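Local coordinates for SYE1 (Shewanella oneidensis, PDB 4AWT), which binds the cofactor FMN and probably uses NADH or NADPH to reduce C=C bonds, as an Old Yellow Enzyme relative, at residues T26-S31 / T348-G353; K66-T71 / V129-D134; G205-R210 / I249-A254. The protein carries 1 engineered substitution. All coordinates share one frame; numbering follows the deposited sequence.

Contact 1 (T26-S31 / T348-G353); sequences TRSRAS and TLFGGG. With FMN (flavin mononucleotide), chain B; BOG (octyl beta-D-glucopyranoside), chain D.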
loop_
_atom_site.group_PDB
_atom_site.type_symbol
_atom_site.label_atom_id
_atom_site.label_comp_id
_atom_site.label_asym_id
_atom_site.label_seq_id
_atom_site.Cartn_x
_atom_site.Cartn_y
_atom_site.Cartn_z
ATOM N N THR A 26 -6.689 1.658 -4.116
ATOM C CA THR A 26 -6.748 1.831 -5.577
ATOM C C THR A 26 -8.163 2.145 -5.994
ATOM O O THR A 26 -9.084 1.370 -5.725
ATOM C CB THR A 26 -6.290 0.525 -6.250
ATOM O OG1 THR A 26 -4.881 0.339 -6.074
ATOM C CG2 THR A 26 -6.560 0.486 -7.732
ATOM N N ARG A 27 -8.314 3.255 -6.714
ATOM C CA ARG A 27 -9.609 3.677 -7.249
ATOM C C ARG A 27 -9.611 3.730 -8.775
ATOM O O ARG A 27 -10.691 3.909 -9.381
ATOM C CB ARG A 27 -10.093 4.991 -6.659
ATOM C CG ARG A 27 -10.069 5.041 -5.141
ATOM C CD ARG A 27 -10.821 3.880 -4.458
ATOM N NE ARG A 27 -12.226 3.837 -4.897
ATOM C CZ ARG A 27 -13.178 4.639 -4.446
ATOM N NH1 ARG A 27 -12.964 5.447 -3.438
ATOM N NH2 ARG A 27 -14.394 4.578 -5.004
ATOM N N SER A 28 -8.460 3.631 -9.411
ATOM C CA SER A 28 -8.381 3.588 -10.862
ATOM C C SER A 28 -9.137 4.762 -11.509
ATOM O O SER A 28 -9.919 4.565 -12.442
ATOM C CB SER A 28 -8.788 2.234 -11.400
ATOM O OG SER A 28 -7.836 1.268 -11.016
ATOM N N ARG A 29 -8.848 5.960 -11.024
ATOM C CA ARG A 29 -9.453 7.202 -11.485
ATOM C C ARG A 29 -8.462 8.074 -12.225
ATOM O O ARG A 29 -8.798 9.221 -12.558
ATOM C CB ARG A 29 -10.083 7.994 -10.321
ATOM C CG ARG A 29 -11.169 7.294 -9.505
ATOM C CD ARG A 29 -12.296 6.890 -10.390
ATOM N NE ARG A 29 -13.662 6.869 -9.747
ATOM C CZ ARG A 29 -14.175 5.870 -9.051
ATOM N NH1 ARG A 29 -13.439 4.847 -8.669
ATOM N NH2 ARG A 29 -15.448 5.931 -8.698
ATOM N N ALA A 30 -7.219 7.647 -12.463
ATOM C CA ALA A 30 -6.223 8.544 -13.007
ATOM C C ALA A 30 -6.588 8.943 -14.442
ATOM O O ALA A 30 -7.126 8.189 -15.222
ATOM C CB ALA A 30 -4.856 7.876 -12.991
ATOM N N SER A 31 -6.243 10.202 -14.749
ATOM C CA SER A 31 -6.543 10.749 -16.060
ATOM C C SER A 31 -5.740 10.075 -17.152
ATOM O O SER A 31 -4.581 9.717 -16.974
ATOM C CB SER A 31 -6.258 12.252 -16.073
ATOM O OG SER A 31 -7.170 12.899 -15.209
ATOM N N THR A 348 -18.530 0.824 -8.121
ATOM C CA THR A 348 -17.862 2.092 -8.378
ATOM C C THR A 348 -16.544 2.191 -7.653
ATOM O O THR A 348 -15.935 3.279 -7.537
ATOM C CB THR A 348 -18.782 3.279 -8.075
ATOM O OG1 THR A 348 -19.208 3.147 -6.726
ATOM C CG2 THR A 348 -19.981 3.296 -9.005
ATOM N N LEU A 349 -15.992 1.069 -7.194
ATOM C CA LEU A 349 -14.655 1.070 -6.598
ATOM C C LEU A 349 -13.598 1.518 -7.611
ATOM O O LEU A 349 -12.694 2.256 -7.244
ATOM C CB LEU A 349 -14.304 -0.263 -6.011
ATOM C CG LEU A 349 -15.062 -0.590 -4.720
ATOM C CD1 LEU A 349 -14.764 -1.988 -4.288
ATOM C CD2 LEU A 349 -14.704 0.368 -3.603
ATOM N N PHE A 350 -13.674 1.005 -8.838
ATOM C CA PHE A 350 -12.622 1.113 -9.809
ATOM C C PHE A 350 -13.127 1.744 -11.093
ATOM O O PHE A 350 -14.113 1.268 -11.673
ATOM C CB PHE A 350 -12.028 -0.271 -10.164
ATOM C CG PHE A 350 -11.602 -1.047 -8.965
ATOM C CD1 PHE A 350 -10.589 -0.599 -8.142
ATOM C CD2 PHE A 350 -12.224 -2.217 -8.652
ATOM C CE1 PHE A 350 -10.186 -1.318 -7.052
ATOM C CE2 PHE A 350 -11.847 -2.940 -7.560
ATOM C CZ PHE A 350 -10.834 -2.490 -6.768
ATOM N N GLY A 351 -12.412 2.733 -11.596
ATOM C CA GLY A 351 -12.784 3.351 -12.875
ATOM C C GLY A 351 -13.928 4.338 -12.699
ATOM O O GLY A 351 -14.441 4.574 -11.625
ATOM N N GLY A 352 -14.331 4.904 -13.806
ATOM C CA GLY A 352 -15.377 5.919 -13.765
ATOM C C GLY A 352 -14.877 7.252 -13.297
ATOM O O GLY A 352 -13.689 7.645 -13.444
ATOM N N GLY A 353 -15.744 8.011 -12.707
ATOM C CA GLY A 353 -15.513 9.393 -12.338
ATOM C C GLY A 353 -15.886 9.655 -10.899
ATOM O O GLY A 353 -15.620 8.868 -9.994
HETATM N N1 FMN B . -3.855 -2.117 -0.429
HETATM C C2 FMN B . -2.692 -1.602 -0.808
HETATM O O2 FMN B . -1.635 -1.785 -0.148
HETATM N N3 FMN B . -2.613 -0.833 -1.961
HETATM C C4 FMN B . -3.709 -0.563 -2.764
HETATM O O4 FMN B . -3.568 0.229 -3.732
HETATM C C4A FMN B . -4.895 -1.203 -2.413
HETATM N N5 FMN B . -6.030 -1.070 -3.212
HETATM C C5A FMN B . -7.285 -1.361 -2.613
HETATM C C6 FMN B . -8.446 -1.000 -3.251
HETATM C C7 FMN B . -9.718 -1.244 -2.681
HETATM C C7M FMN B . -10.940 -0.706 -3.385
HETATM C C8 FMN B . -9.774 -1.903 -1.490
HETATM C C8M FMN B . -11.091 -2.177 -0.793
HETATM C C9 FMN B . -8.589 -2.291 -0.832
HETATM C C9A FMN B . -7.334 -2.017 -1.378
HETATM N N10 FMN B . -6.145 -2.348 -0.694
HETATM C C10 FMN B . -4.938 -1.884 -1.180
HETATM C "C1'" FMN B . -6.227 -2.979 0.627
HETATM C "C2'" FMN B . -6.619 -2.001 1.749
HETATM O "O2'" FMN B . -5.570 -1.083 2.005
HETATM C "C3'" FMN B . -6.900 -2.705 3.062
HETATM O "O3'" FMN B . -5.735 -3.308 3.604
HETATM C "C4'" FMN B . -8.024 -3.757 3.007
HETATM O "O4'" FMN B . -9.153 -3.284 2.289
HETATM C "C5'" FMN B . -8.396 -4.281 4.380
HETATM O "O5'" FMN B . -8.917 -3.236 5.219
HETATM P P FMN B . -10.515 -3.078 5.395
HETATM O O1P FMN B . -11.051 -2.637 4.056
HETATM O O2P FMN B . -11.060 -4.425 5.812
HETATM O O3P FMN B . -10.634 -2.014 6.458
HETATM C C1 BOG D . -7.621 -5.370 -6.225
HETATM O O1 BOG D . -8.997 -5.582 -6.388
HETATM C C2 BOG D . -7.259 -3.919 -6.270
HETATM O O2 BOG D . -7.515 -3.357 -7.540
HETATM C C3 BOG D . -5.770 -3.674 -5.980
HETATM O O3 BOG D . -5.524 -2.307 -5.803
HETATM C C4 BOG D . -5.438 -4.352 -4.643
HETATM O O4 BOG D . -4.079 -4.210 -4.401
HETATM C C5 BOG D . -5.860 -5.816 -4.619
HETATM O O5 BOG D . -7.248 -5.835 -4.884
HETATM C C6 BOG D . -5.573 -6.467 -3.290
HETATM O O6 BOG D . -5.928 -7.830 -3.447
HETATM C "C1'" BOG D . -9.342 -6.844 -6.909
HETATM C "C2'" BOG D . -10.817 -7.019 -7.257
HETATM C "C3'" BOG D . -11.760 -6.550 -6.190
HETATM C "C4'" BOG D . -13.222 -6.982 -6.189
HETATM C "C5'" BOG D . -14.079 -5.715 -6.276
HETATM C "C6'" BOG D . -14.783 -5.635 -7.632
HETATM C "C7'" BOG D . -15.616 -4.343 -7.717
HETATM C "C8'" BOG D . -16.681 -4.601 -8.777
HETATM O O HOH W 1 -11.199 6.025 -14.461
#
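R29 and R27 both start with CG beside their own backbone N (chi1 -58° and -51°) and then fold at chi2 and chi3, which lays the two guanidinium groups against the carbonyls of T348-G353. R29 takes T348 O end-on, with NH2 at 2.9 Å in the carbonyl plane and NH1 from above it, and G353 O side-on, with NE at 2.8 Å. Its NH1 also returns to R27 O, an oxygen that G351 N reaches at 3.0 Å. R27 NE meets a lone pair of L349 O at 2.9 Å; R27 NH2 is a third donor to T348 O and has a further partner in G356 O. Toward the flavin, T26 OG1 donates to FMN O4 (2.7 Å), T26 O sits at the ring edge of F350, and L349 CD2 lies 3.9 Å from FMN C7M. Putting an alanine at R29 would probably leave G353 O without both guanidinium donors and T348 O with R27 NH2 alone of its three. Across the two segments the arginines bond to neutral carbonyls, so their positive charge is probably spread over several peptide dipoles; these bonds join the C-terminal loop to the one carrying T26.

Contact 2 (K66-T71 / V129-D134); sequences KGYAWT and VKVFVD. With BOG (octyl beta-D-glucopyranoside), chain D.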
loop_
_atom_site.group_PDB
_atom_site.type_symbol
_atom_site.label_atom_id
_atom_site.label_comp_id
_atom_site.label_asym_id
_atom_site.label_seq_id
_atom_site.Cartn_x
_atom_site.Cartn_y
_atom_site.Cartn_z
ATOM N N LYS A 66 2.940 -1.360 -13.208
ATOM C CA LYS A 66 1.485 -1.212 -13.148
ATOM C C LYS A 66 0.776 -2.542 -13.275
ATOM O O LYS A 66 1.159 -3.368 -14.131
ATOM C CB LYS A 66 1.077 -0.296 -14.287
ATOM C CG LYS A 66 -0.379 0.046 -14.408
ATOM C CD LYS A 66 -0.617 0.969 -15.608
ATOM C CE LYS A 66 -2.047 1.197 -15.980
ATOM N NZ LYS A 66 -2.095 2.104 -17.156
ATOM N N GLY A 67 -0.268 -2.744 -12.459
ATOM C CA GLY A 67 -1.067 -3.939 -12.469
ATOM C C GLY A 67 -2.483 -3.836 -12.953
ATOM O O GLY A 67 -3.075 -4.845 -13.314
ATOM N N TYR A 68 -3.046 -2.622 -12.891
ATOM C CA TYR A 68 -4.462 -2.390 -13.054
ATOM C C TYR A 68 -4.659 -1.172 -13.903
ATOM O O TYR A 68 -3.910 -0.202 -13.803
ATOM C CB TYR A 68 -5.162 -2.218 -11.681
ATOM C CG TYR A 68 -4.909 -3.390 -10.770
ATOM C CD1 TYR A 68 -3.751 -3.417 -9.978
ATOM C CD2 TYR A 68 -5.775 -4.460 -10.689
ATOM C CE1 TYR A 68 -3.454 -4.494 -9.175
ATOM C CE2 TYR A 68 -5.504 -5.530 -9.852
ATOM C CZ TYR A 68 -4.325 -5.557 -9.113
ATOM O OH TYR A 68 -3.993 -6.587 -8.293
ATOM N N ALA A 69 -5.744 -1.169 -14.698
ATOM C CA ALA A 69 -6.007 -0.024 -15.540
ATOM C C ALA A 69 -6.182 1.239 -14.691
ATOM O O ALA A 69 -6.782 1.242 -13.629
ATOM C CB ALA A 69 -7.268 -0.241 -16.353
ATOM N N TRP A 70 -5.668 2.338 -15.234
ATOM C CA TRP A 70 -6.008 3.698 -14.796
ATOM C C TRP A 70 -5.492 4.012 -13.390
ATOM O O TRP A 70 -6.013 4.933 -12.746
ATOM C CB TRP A 70 -7.505 4.032 -14.899
ATOM C CG TRP A 70 -8.149 3.529 -16.168
ATOM C CD1 TRP A 70 -7.715 3.775 -17.459
ATOM C CD2 TRP A 70 -9.298 2.703 -16.255
ATOM N NE1 TRP A 70 -8.558 3.156 -18.333
ATOM C CE2 TRP A 70 -9.537 2.474 -17.624
ATOM C CE3 TRP A 70 -10.132 2.133 -15.306
ATOM C CZ2 TRP A 70 -10.597 1.692 -18.035
ATOM C CZ3 TRP A 70 -11.183 1.358 -15.707
ATOM C CH2 TRP A 70 -11.410 1.138 -17.069
ATOM N N THR A 71 -4.480 3.307 -12.900
ATOM C CA THR A 71 -3.863 3.692 -11.647
ATOM C C THR A 71 -2.867 4.801 -11.885
ATOM O O THR A 71 -2.202 4.869 -12.947
ATOM C CB THR A 71 -3.230 2.489 -10.924
ATOM O OG1 THR A 71 -2.155 1.928 -11.711
ATOM C CG2 THR A 71 -4.238 1.391 -10.713
ATOM N N VAL A 129 -5.602 -15.694 -9.831
ATOM C CA VAL A 129 -5.552 -14.250 -9.669
ATOM C C VAL A 129 -5.956 -13.590 -10.952
ATOM O O VAL A 129 -5.517 -13.972 -12.029
ATOM C CB VAL A 129 -4.141 -13.801 -9.253
ATOM C CG1 VAL A 129 -4.053 -12.291 -9.091
ATOM C CG2 VAL A 129 -3.737 -14.490 -7.919
ATOM N N LYS A 130 -6.754 -12.519 -10.798
ATOM C CA LYS A 130 -7.141 -11.669 -11.925
ATOM C C LYS A 130 -6.735 -10.208 -11.594
ATOM O O LYS A 130 -6.731 -9.787 -10.439
ATOM C CB LYS A 130 -8.618 -11.747 -12.216
ATOM C CG LYS A 130 -9.044 -13.155 -12.648
ATOM C CD LYS A 130 -10.494 -13.255 -13.103
ATOM C CE LYS A 130 -10.830 -14.717 -13.454
ATOM N NZ LYS A 130 -12.289 -14.856 -13.769
ATOM N N VAL A 131 -6.467 -9.493 -12.644
ATOM C CA VAL A 131 -6.357 -8.040 -12.642
ATOM C C VAL A 131 -7.424 -7.489 -13.587
ATOM O O VAL A 131 -8.296 -8.222 -14.031
ATOM C CB VAL A 131 -4.947 -7.536 -12.962
ATOM C CG1 VAL A 131 -3.965 -8.062 -11.913
ATOM C CG2 VAL A 131 -4.524 -7.915 -14.344
ATOM N N PHE A 132 -7.376 -6.182 -13.861
ATOM C CA PHE A 132 -8.296 -5.649 -14.840
ATOM C C PHE A 132 -7.511 -4.702 -15.762
ATOM O O PHE A 132 -6.522 -4.081 -15.372
ATOM C CB PHE A 132 -9.545 -5.003 -14.248
ATOM C CG PHE A 132 -9.302 -3.859 -13.266
ATOM C CD1 PHE A 132 -9.013 -2.588 -13.698
ATOM C CD2 PHE A 132 -9.383 -4.096 -11.901
ATOM C CE1 PHE A 132 -8.814 -1.543 -12.791
ATOM C CE2 PHE A 132 -9.207 -3.073 -11.022
ATOM C CZ PHE A 132 -8.928 -1.795 -11.435
ATOM N N VAL A 133 -8.030 -4.601 -16.973
ATOM C CA VAL A 133 -7.440 -3.831 -18.053
ATOM C C VAL A 133 -8.487 -2.937 -18.635
ATOM O O VAL A 133 -9.686 -3.090 -18.425
ATOM C CB VAL A 133 -6.849 -4.768 -19.144
ATOM C CG1 VAL A 133 -5.784 -5.694 -18.589
ATOM C CG2 VAL A 133 -7.971 -5.510 -19.848
ATOM N N ASP A 134 -8.033 -1.951 -19.392
ATOM C CA ASP A 134 -8.912 -1.100 -20.228
ATOM C C ASP A 134 -9.220 -1.825 -21.508
ATOM O O ASP A 134 -8.275 -2.152 -22.257
ATOM C CB ASP A 134 -8.122 0.191 -20.493
ATOM C CG ASP A 134 -8.829 1.298 -21.263
ATOM O OD1 ASP A 134 -9.885 0.993 -21.818
ATOM O OD2 ASP A 134 -8.339 2.476 -21.194
HETATM C C1 BOG D . -7.621 -5.370 -6.225
HETATM O O1 BOG D . -8.997 -5.582 -6.388
HETATM C C2 BOG D . -7.259 -3.919 -6.270
HETATM O O2 BOG D . -7.515 -3.357 -7.540
HETATM C C3 BOG D . -5.770 -3.674 -5.980
HETATM O O3 BOG D . -5.524 -2.307 -5.803
HETATM C C4 BOG D . -5.438 -4.352 -4.643
HETATM O O4 BOG D . -4.079 -4.210 -4.401
HETATM C C5 BOG D . -5.860 -5.816 -4.619
HETATM O O5 BOG D . -7.248 -5.835 -4.884
HETATM C C6 BOG D . -5.573 -6.467 -3.290
HETATM O O6 BOG D . -5.928 -7.830 -3.447
HETATM C "C1'" BOG D . -9.342 -6.844 -6.909
HETATM C "C2'" BOG D . -10.817 -7.019 -7.257
HETATM C "C3'" BOG D . -11.760 -6.550 -6.190
HETATM C "C4'" BOG D . -13.222 -6.982 -6.189
HETATM C "C5'" BOG D . -14.079 -5.715 -6.276
HETATM C "C6'" BOG D . -14.783 -5.635 -7.632
HETATM C "C7'" BOG D . -15.616 -4.343 -7.717
HETATM C "C8'" BOG D . -16.681 -4.601 -8.777
HETATM O O HOH W 2 -5.784 -8.467 -8.223
#
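G67 opens the contact with its carbonyl turned to V131, O lying 3.3 Å from V131 CB. The setting is an FMN-binding TIM barrel: K66-T71 belongs to the loop after strand 53-60, has a type II beta turn over Y68-T71, and runs past strand 130-133, which pairs antiparallel with strand 141-144 in an excursion outside the barrel sheet. Y68 comes next and lies across both V131 and F132. Its CE2 touches V131 CG1 at 3.6 Å, while its CB stands over the face of the F132 ring, a CH-pi contact 4.0 Å from the centroid. The two rings themselves meet obliquely, planes 57° apart. F132 can present that face because its CG lies between the backbone N and the carbonyl carbon (chi1 57°), which swings the ring back over the loop; the same ring has an edge toward A69 O, meets F350 and stands edge-to-face with F142. Y68 OH hydrogen-bonds Y186 and shares a water with K130 O, and one face of the Y68 ring is turned to O2 of the bound octyl glucoside. A69 then supplies the backbone link, N to F132 O at 3.1 Å, reaching the oxygen from above its carbonyl plane; N112 is a second donor to that oxygen. F132 N, by contrast, is buried without a partner. A69 CB packs beside the V133-D134 peptide, 3.6 Å from D134 N, and also lies over one face of the W70 indole. W70, at positive phi within the turn, reaches outward to D134, whose OD1 is held by G136 N. Ring and carboxylate planes are 63° apart: W70 NE1 donates in its own ring plane yet meets D134 OD2 at 2.9 Å from above the carboxylate.

Contact 3 (G205-R210 / I249-A254); sequences GSLENR and ILTYTA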
loop_
_atom_site.group_PDB
_atom_site.type_symbol
_atom_site.label_atom_id
_atom_site.label_comp_id
_atom_site.label_asym_id
_atom_site.label_seq_id
_atom_site.Cartn_x
_atom_site.Cartn_y
_atom_site.Cartn_z
ATOM N N GLY A 205 16.104 -18.824 -1.900
ATOM C CA GLY A 205 16.266 -19.973 -1.040
ATOM C C GLY A 205 16.215 -19.625 0.432
ATOM O O GLY A 205 15.143 -19.630 1.098
ATOM N N SER A 206 17.397 -19.272 0.909
ATOM C CA SER A 206 17.407 -19.007 2.346
ATOM C C SER A 206 16.574 -17.801 2.758
ATOM O O SER A 206 16.216 -16.979 1.920
ATOM C CB SER A 206 18.838 -18.771 2.795
ATOM O OG SER A 206 19.282 -17.489 2.327
ATOM N N LEU A 207 16.304 -17.720 4.028
ATOM C CA LEU A 207 15.555 -16.563 4.547
ATOM C C LEU A 207 16.310 -15.277 4.293
ATOM O O LEU A 207 15.731 -14.300 3.807
ATOM C CB LEU A 207 15.321 -16.794 6.049
ATOM C CG LEU A 207 14.631 -15.614 6.738
ATOM C CD1 LEU A 207 13.318 -15.215 6.068
ATOM C CD2 LEU A 207 14.471 -16.017 8.216
ATOM N N GLU A 208 17.600 -15.238 4.602
ATOM C CA GLU A 208 18.398 -14.048 4.345
ATOM C C GLU A 208 18.289 -13.652 2.886
ATOM O O GLU A 208 18.146 -12.458 2.540
ATOM C CB GLU A 208 19.867 -14.366 4.681
ATOM C CG GLU A 208 20.850 -13.257 4.424
ATOM C CD GLU A 208 22.313 -13.597 4.486
ATOM O OE1 GLU A 208 22.764 -14.455 5.285
ATOM O OE2 GLU A 208 23.126 -12.983 3.734
ATOM N N ASN A 209 18.385 -14.621 1.988
ATOM C CA ASN A 209 18.340 -14.321 0.560
ATOM C C ASN A 209 16.978 -13.803 0.151
ATOM O O ASN A 209 16.871 -12.897 -0.677
ATOM C CB ASN A 209 18.741 -15.520 -0.226
ATOM C CG ASN A 209 20.210 -15.835 -0.181
ATOM O OD1 ASN A 209 20.996 -15.142 0.468
ATOM N ND2 ASN A 209 20.585 -16.868 -0.898
ATOM N N ARG A 210 15.908 -14.407 0.685
ATOM C CA ARG A 210 14.553 -13.977 0.305
ATOM C C ARG A 210 14.276 -12.574 0.824
ATOM O O ARG A 210 13.458 -11.882 0.153
ATOM C CB ARG A 210 13.517 -14.942 0.841
ATOM C CG ARG A 210 13.456 -16.237 0.066
ATOM C CD ARG A 210 12.369 -17.184 0.561
ATOM N NE ARG A 210 12.684 -17.817 1.832
ATOM C CZ ARG A 210 12.162 -17.618 3.029
ATOM N NH1 ARG A 210 11.219 -16.701 3.241
ATOM N NH2 ARG A 210 12.609 -18.339 4.056
ATOM N N ILE A 249 5.774 -17.004 10.376
ATOM C CA ILE A 249 6.174 -16.368 11.632
ATOM C C ILE A 249 7.642 -16.068 11.642
ATOM O O ILE A 249 8.056 -14.975 12.073
ATOM C CB ILE A 249 5.721 -17.202 12.848
ATOM C CG1 ILE A 249 4.205 -17.408 12.755
ATOM C CG2 ILE A 249 6.097 -16.546 14.158
ATOM C CD1 ILE A 249 3.552 -17.883 14.019
ATOM N N LEU A 250 8.480 -17.018 11.183
ATOM C CA LEU A 250 9.913 -16.773 11.141
ATOM C C LEU A 250 10.211 -15.675 10.114
ATOM O O LEU A 250 10.933 -14.737 10.386
ATOM C CB LEU A 250 10.653 -18.070 10.822
ATOM C CG LEU A 250 12.148 -17.921 10.676
ATOM C CD1 LEU A 250 12.859 -17.391 11.901
ATOM C CD2 LEU A 250 12.721 -19.268 10.269
ATOM N N THR A 251 9.674 -15.854 8.905
ATOM C CA THR A 251 10.025 -14.934 7.812
ATOM C C THR A 251 9.683 -13.495 8.190
ATOM O O THR A 251 10.463 -12.588 7.979
ATOM C CB THR A 251 9.292 -15.314 6.550
ATOM O OG1 THR A 251 9.738 -16.607 6.150
ATOM C CG2 THR A 251 9.496 -14.315 5.414
ATOM N N TYR A 252 8.471 -13.304 8.722
ATOM C CA TYR A 252 7.960 -11.953 8.949
ATOM C C TYR A 252 8.435 -11.360 10.247
ATOM O O TYR A 252 8.587 -10.132 10.326
ATOM C CB TYR A 252 6.441 -11.887 8.736
ATOM C CG TYR A 252 6.139 -11.939 7.267
ATOM C CD1 TYR A 252 5.989 -13.110 6.557
ATOM C CD2 TYR A 252 6.072 -10.746 6.536
ATOM C CE1 TYR A 252 5.767 -13.110 5.200
ATOM C CE2 TYR A 252 5.850 -10.738 5.193
ATOM C CZ TYR A 252 5.694 -11.930 4.506
ATOM O OH TYR A 252 5.462 -11.851 3.150
ATOM N N THR A 253 8.739 -12.164 11.276
ATOM C CA THR A 253 9.447 -11.636 12.443
ATOM C C THR A 253 10.821 -11.146 12.008
ATOM O O THR A 253 11.299 -10.103 12.416
ATOM C CB THR A 253 9.490 -12.668 13.577
ATOM O OG1 THR A 253 8.105 -13.001 13.973
ATOM C CG2 THR A 253 10.170 -12.168 14.785
ATOM N N ALA A 254 11.502 -11.960 11.172
ATOM C CA ALA A 254 12.813 -11.561 10.644
ATOM C C ALA A 254 12.696 -10.305 9.807
ATOM O O ALA A 254 13.540 -9.397 9.945
ATOM C CB ALA A 254 13.431 -12.690 9.841
HETATM O O HOH W 3 11.203 -18.826 6.444
#
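L207 packs against T251, A254 and L250 of helix 248-261. With CG anti to the backbone N (chi1 176°), it sends its two methyls to different places: CD1 against T251 CA at 3.7 Å, on the enclosed side, and CD2 between A254 CB at 3.8 Å and L250 CG at 3.9 Å, on the open one. On the enclosed side the buried R210 and T251 also meet. R210, deposited in two conformers, in the one described points NH1 almost straight at T251 OG1 (3.3 Å, 169°), at the guanidinium edge, while a water joins R210 NH2 to the same hydroxyl. This is a long bond in a shared network: T251 OG1 also bonds D245, R210 NH1 also bonds I192 O, and R210 NH2 bonds the ethyl hydrogen carbonate modelled as attached to G205. L250 is exposed, so beyond L207 CD2 the contact runs out toward solvent. In the conformer described, S206 is the N-cap of helix 207-210, OG accepting from N209 N at 3.0 Å. Helix 207-210 precedes helix 212-225 and strand 230-234 of the barrel; from the other segment, T251 and Y252 pack on helix 187-192, and Y252 also touches F284 of helix 282-291.

In the fold
Contacts 1 and 2 are neighbours, centres 11 Å apart, and they join: S28 OG meets A69 O, A30 N meets W70 O, and both border the bound octyl glucoside. Contact 3 lies on the opposite side of the chain's centre from contact 1, 36 Å away between centres, and 30 Å from contact 2. Along the chain, contact 1 closes the longest loop, and contacts 2 and 3 follow one another inside it. All are built around one eight-stranded TIM barrel: contacts 1 and 2 tie together loops following strands 20-22 and 53-60, the C-terminal loop and strand 130-133 beside the flavin, whereas contact 3 joins peripheral helices away from the FMN site.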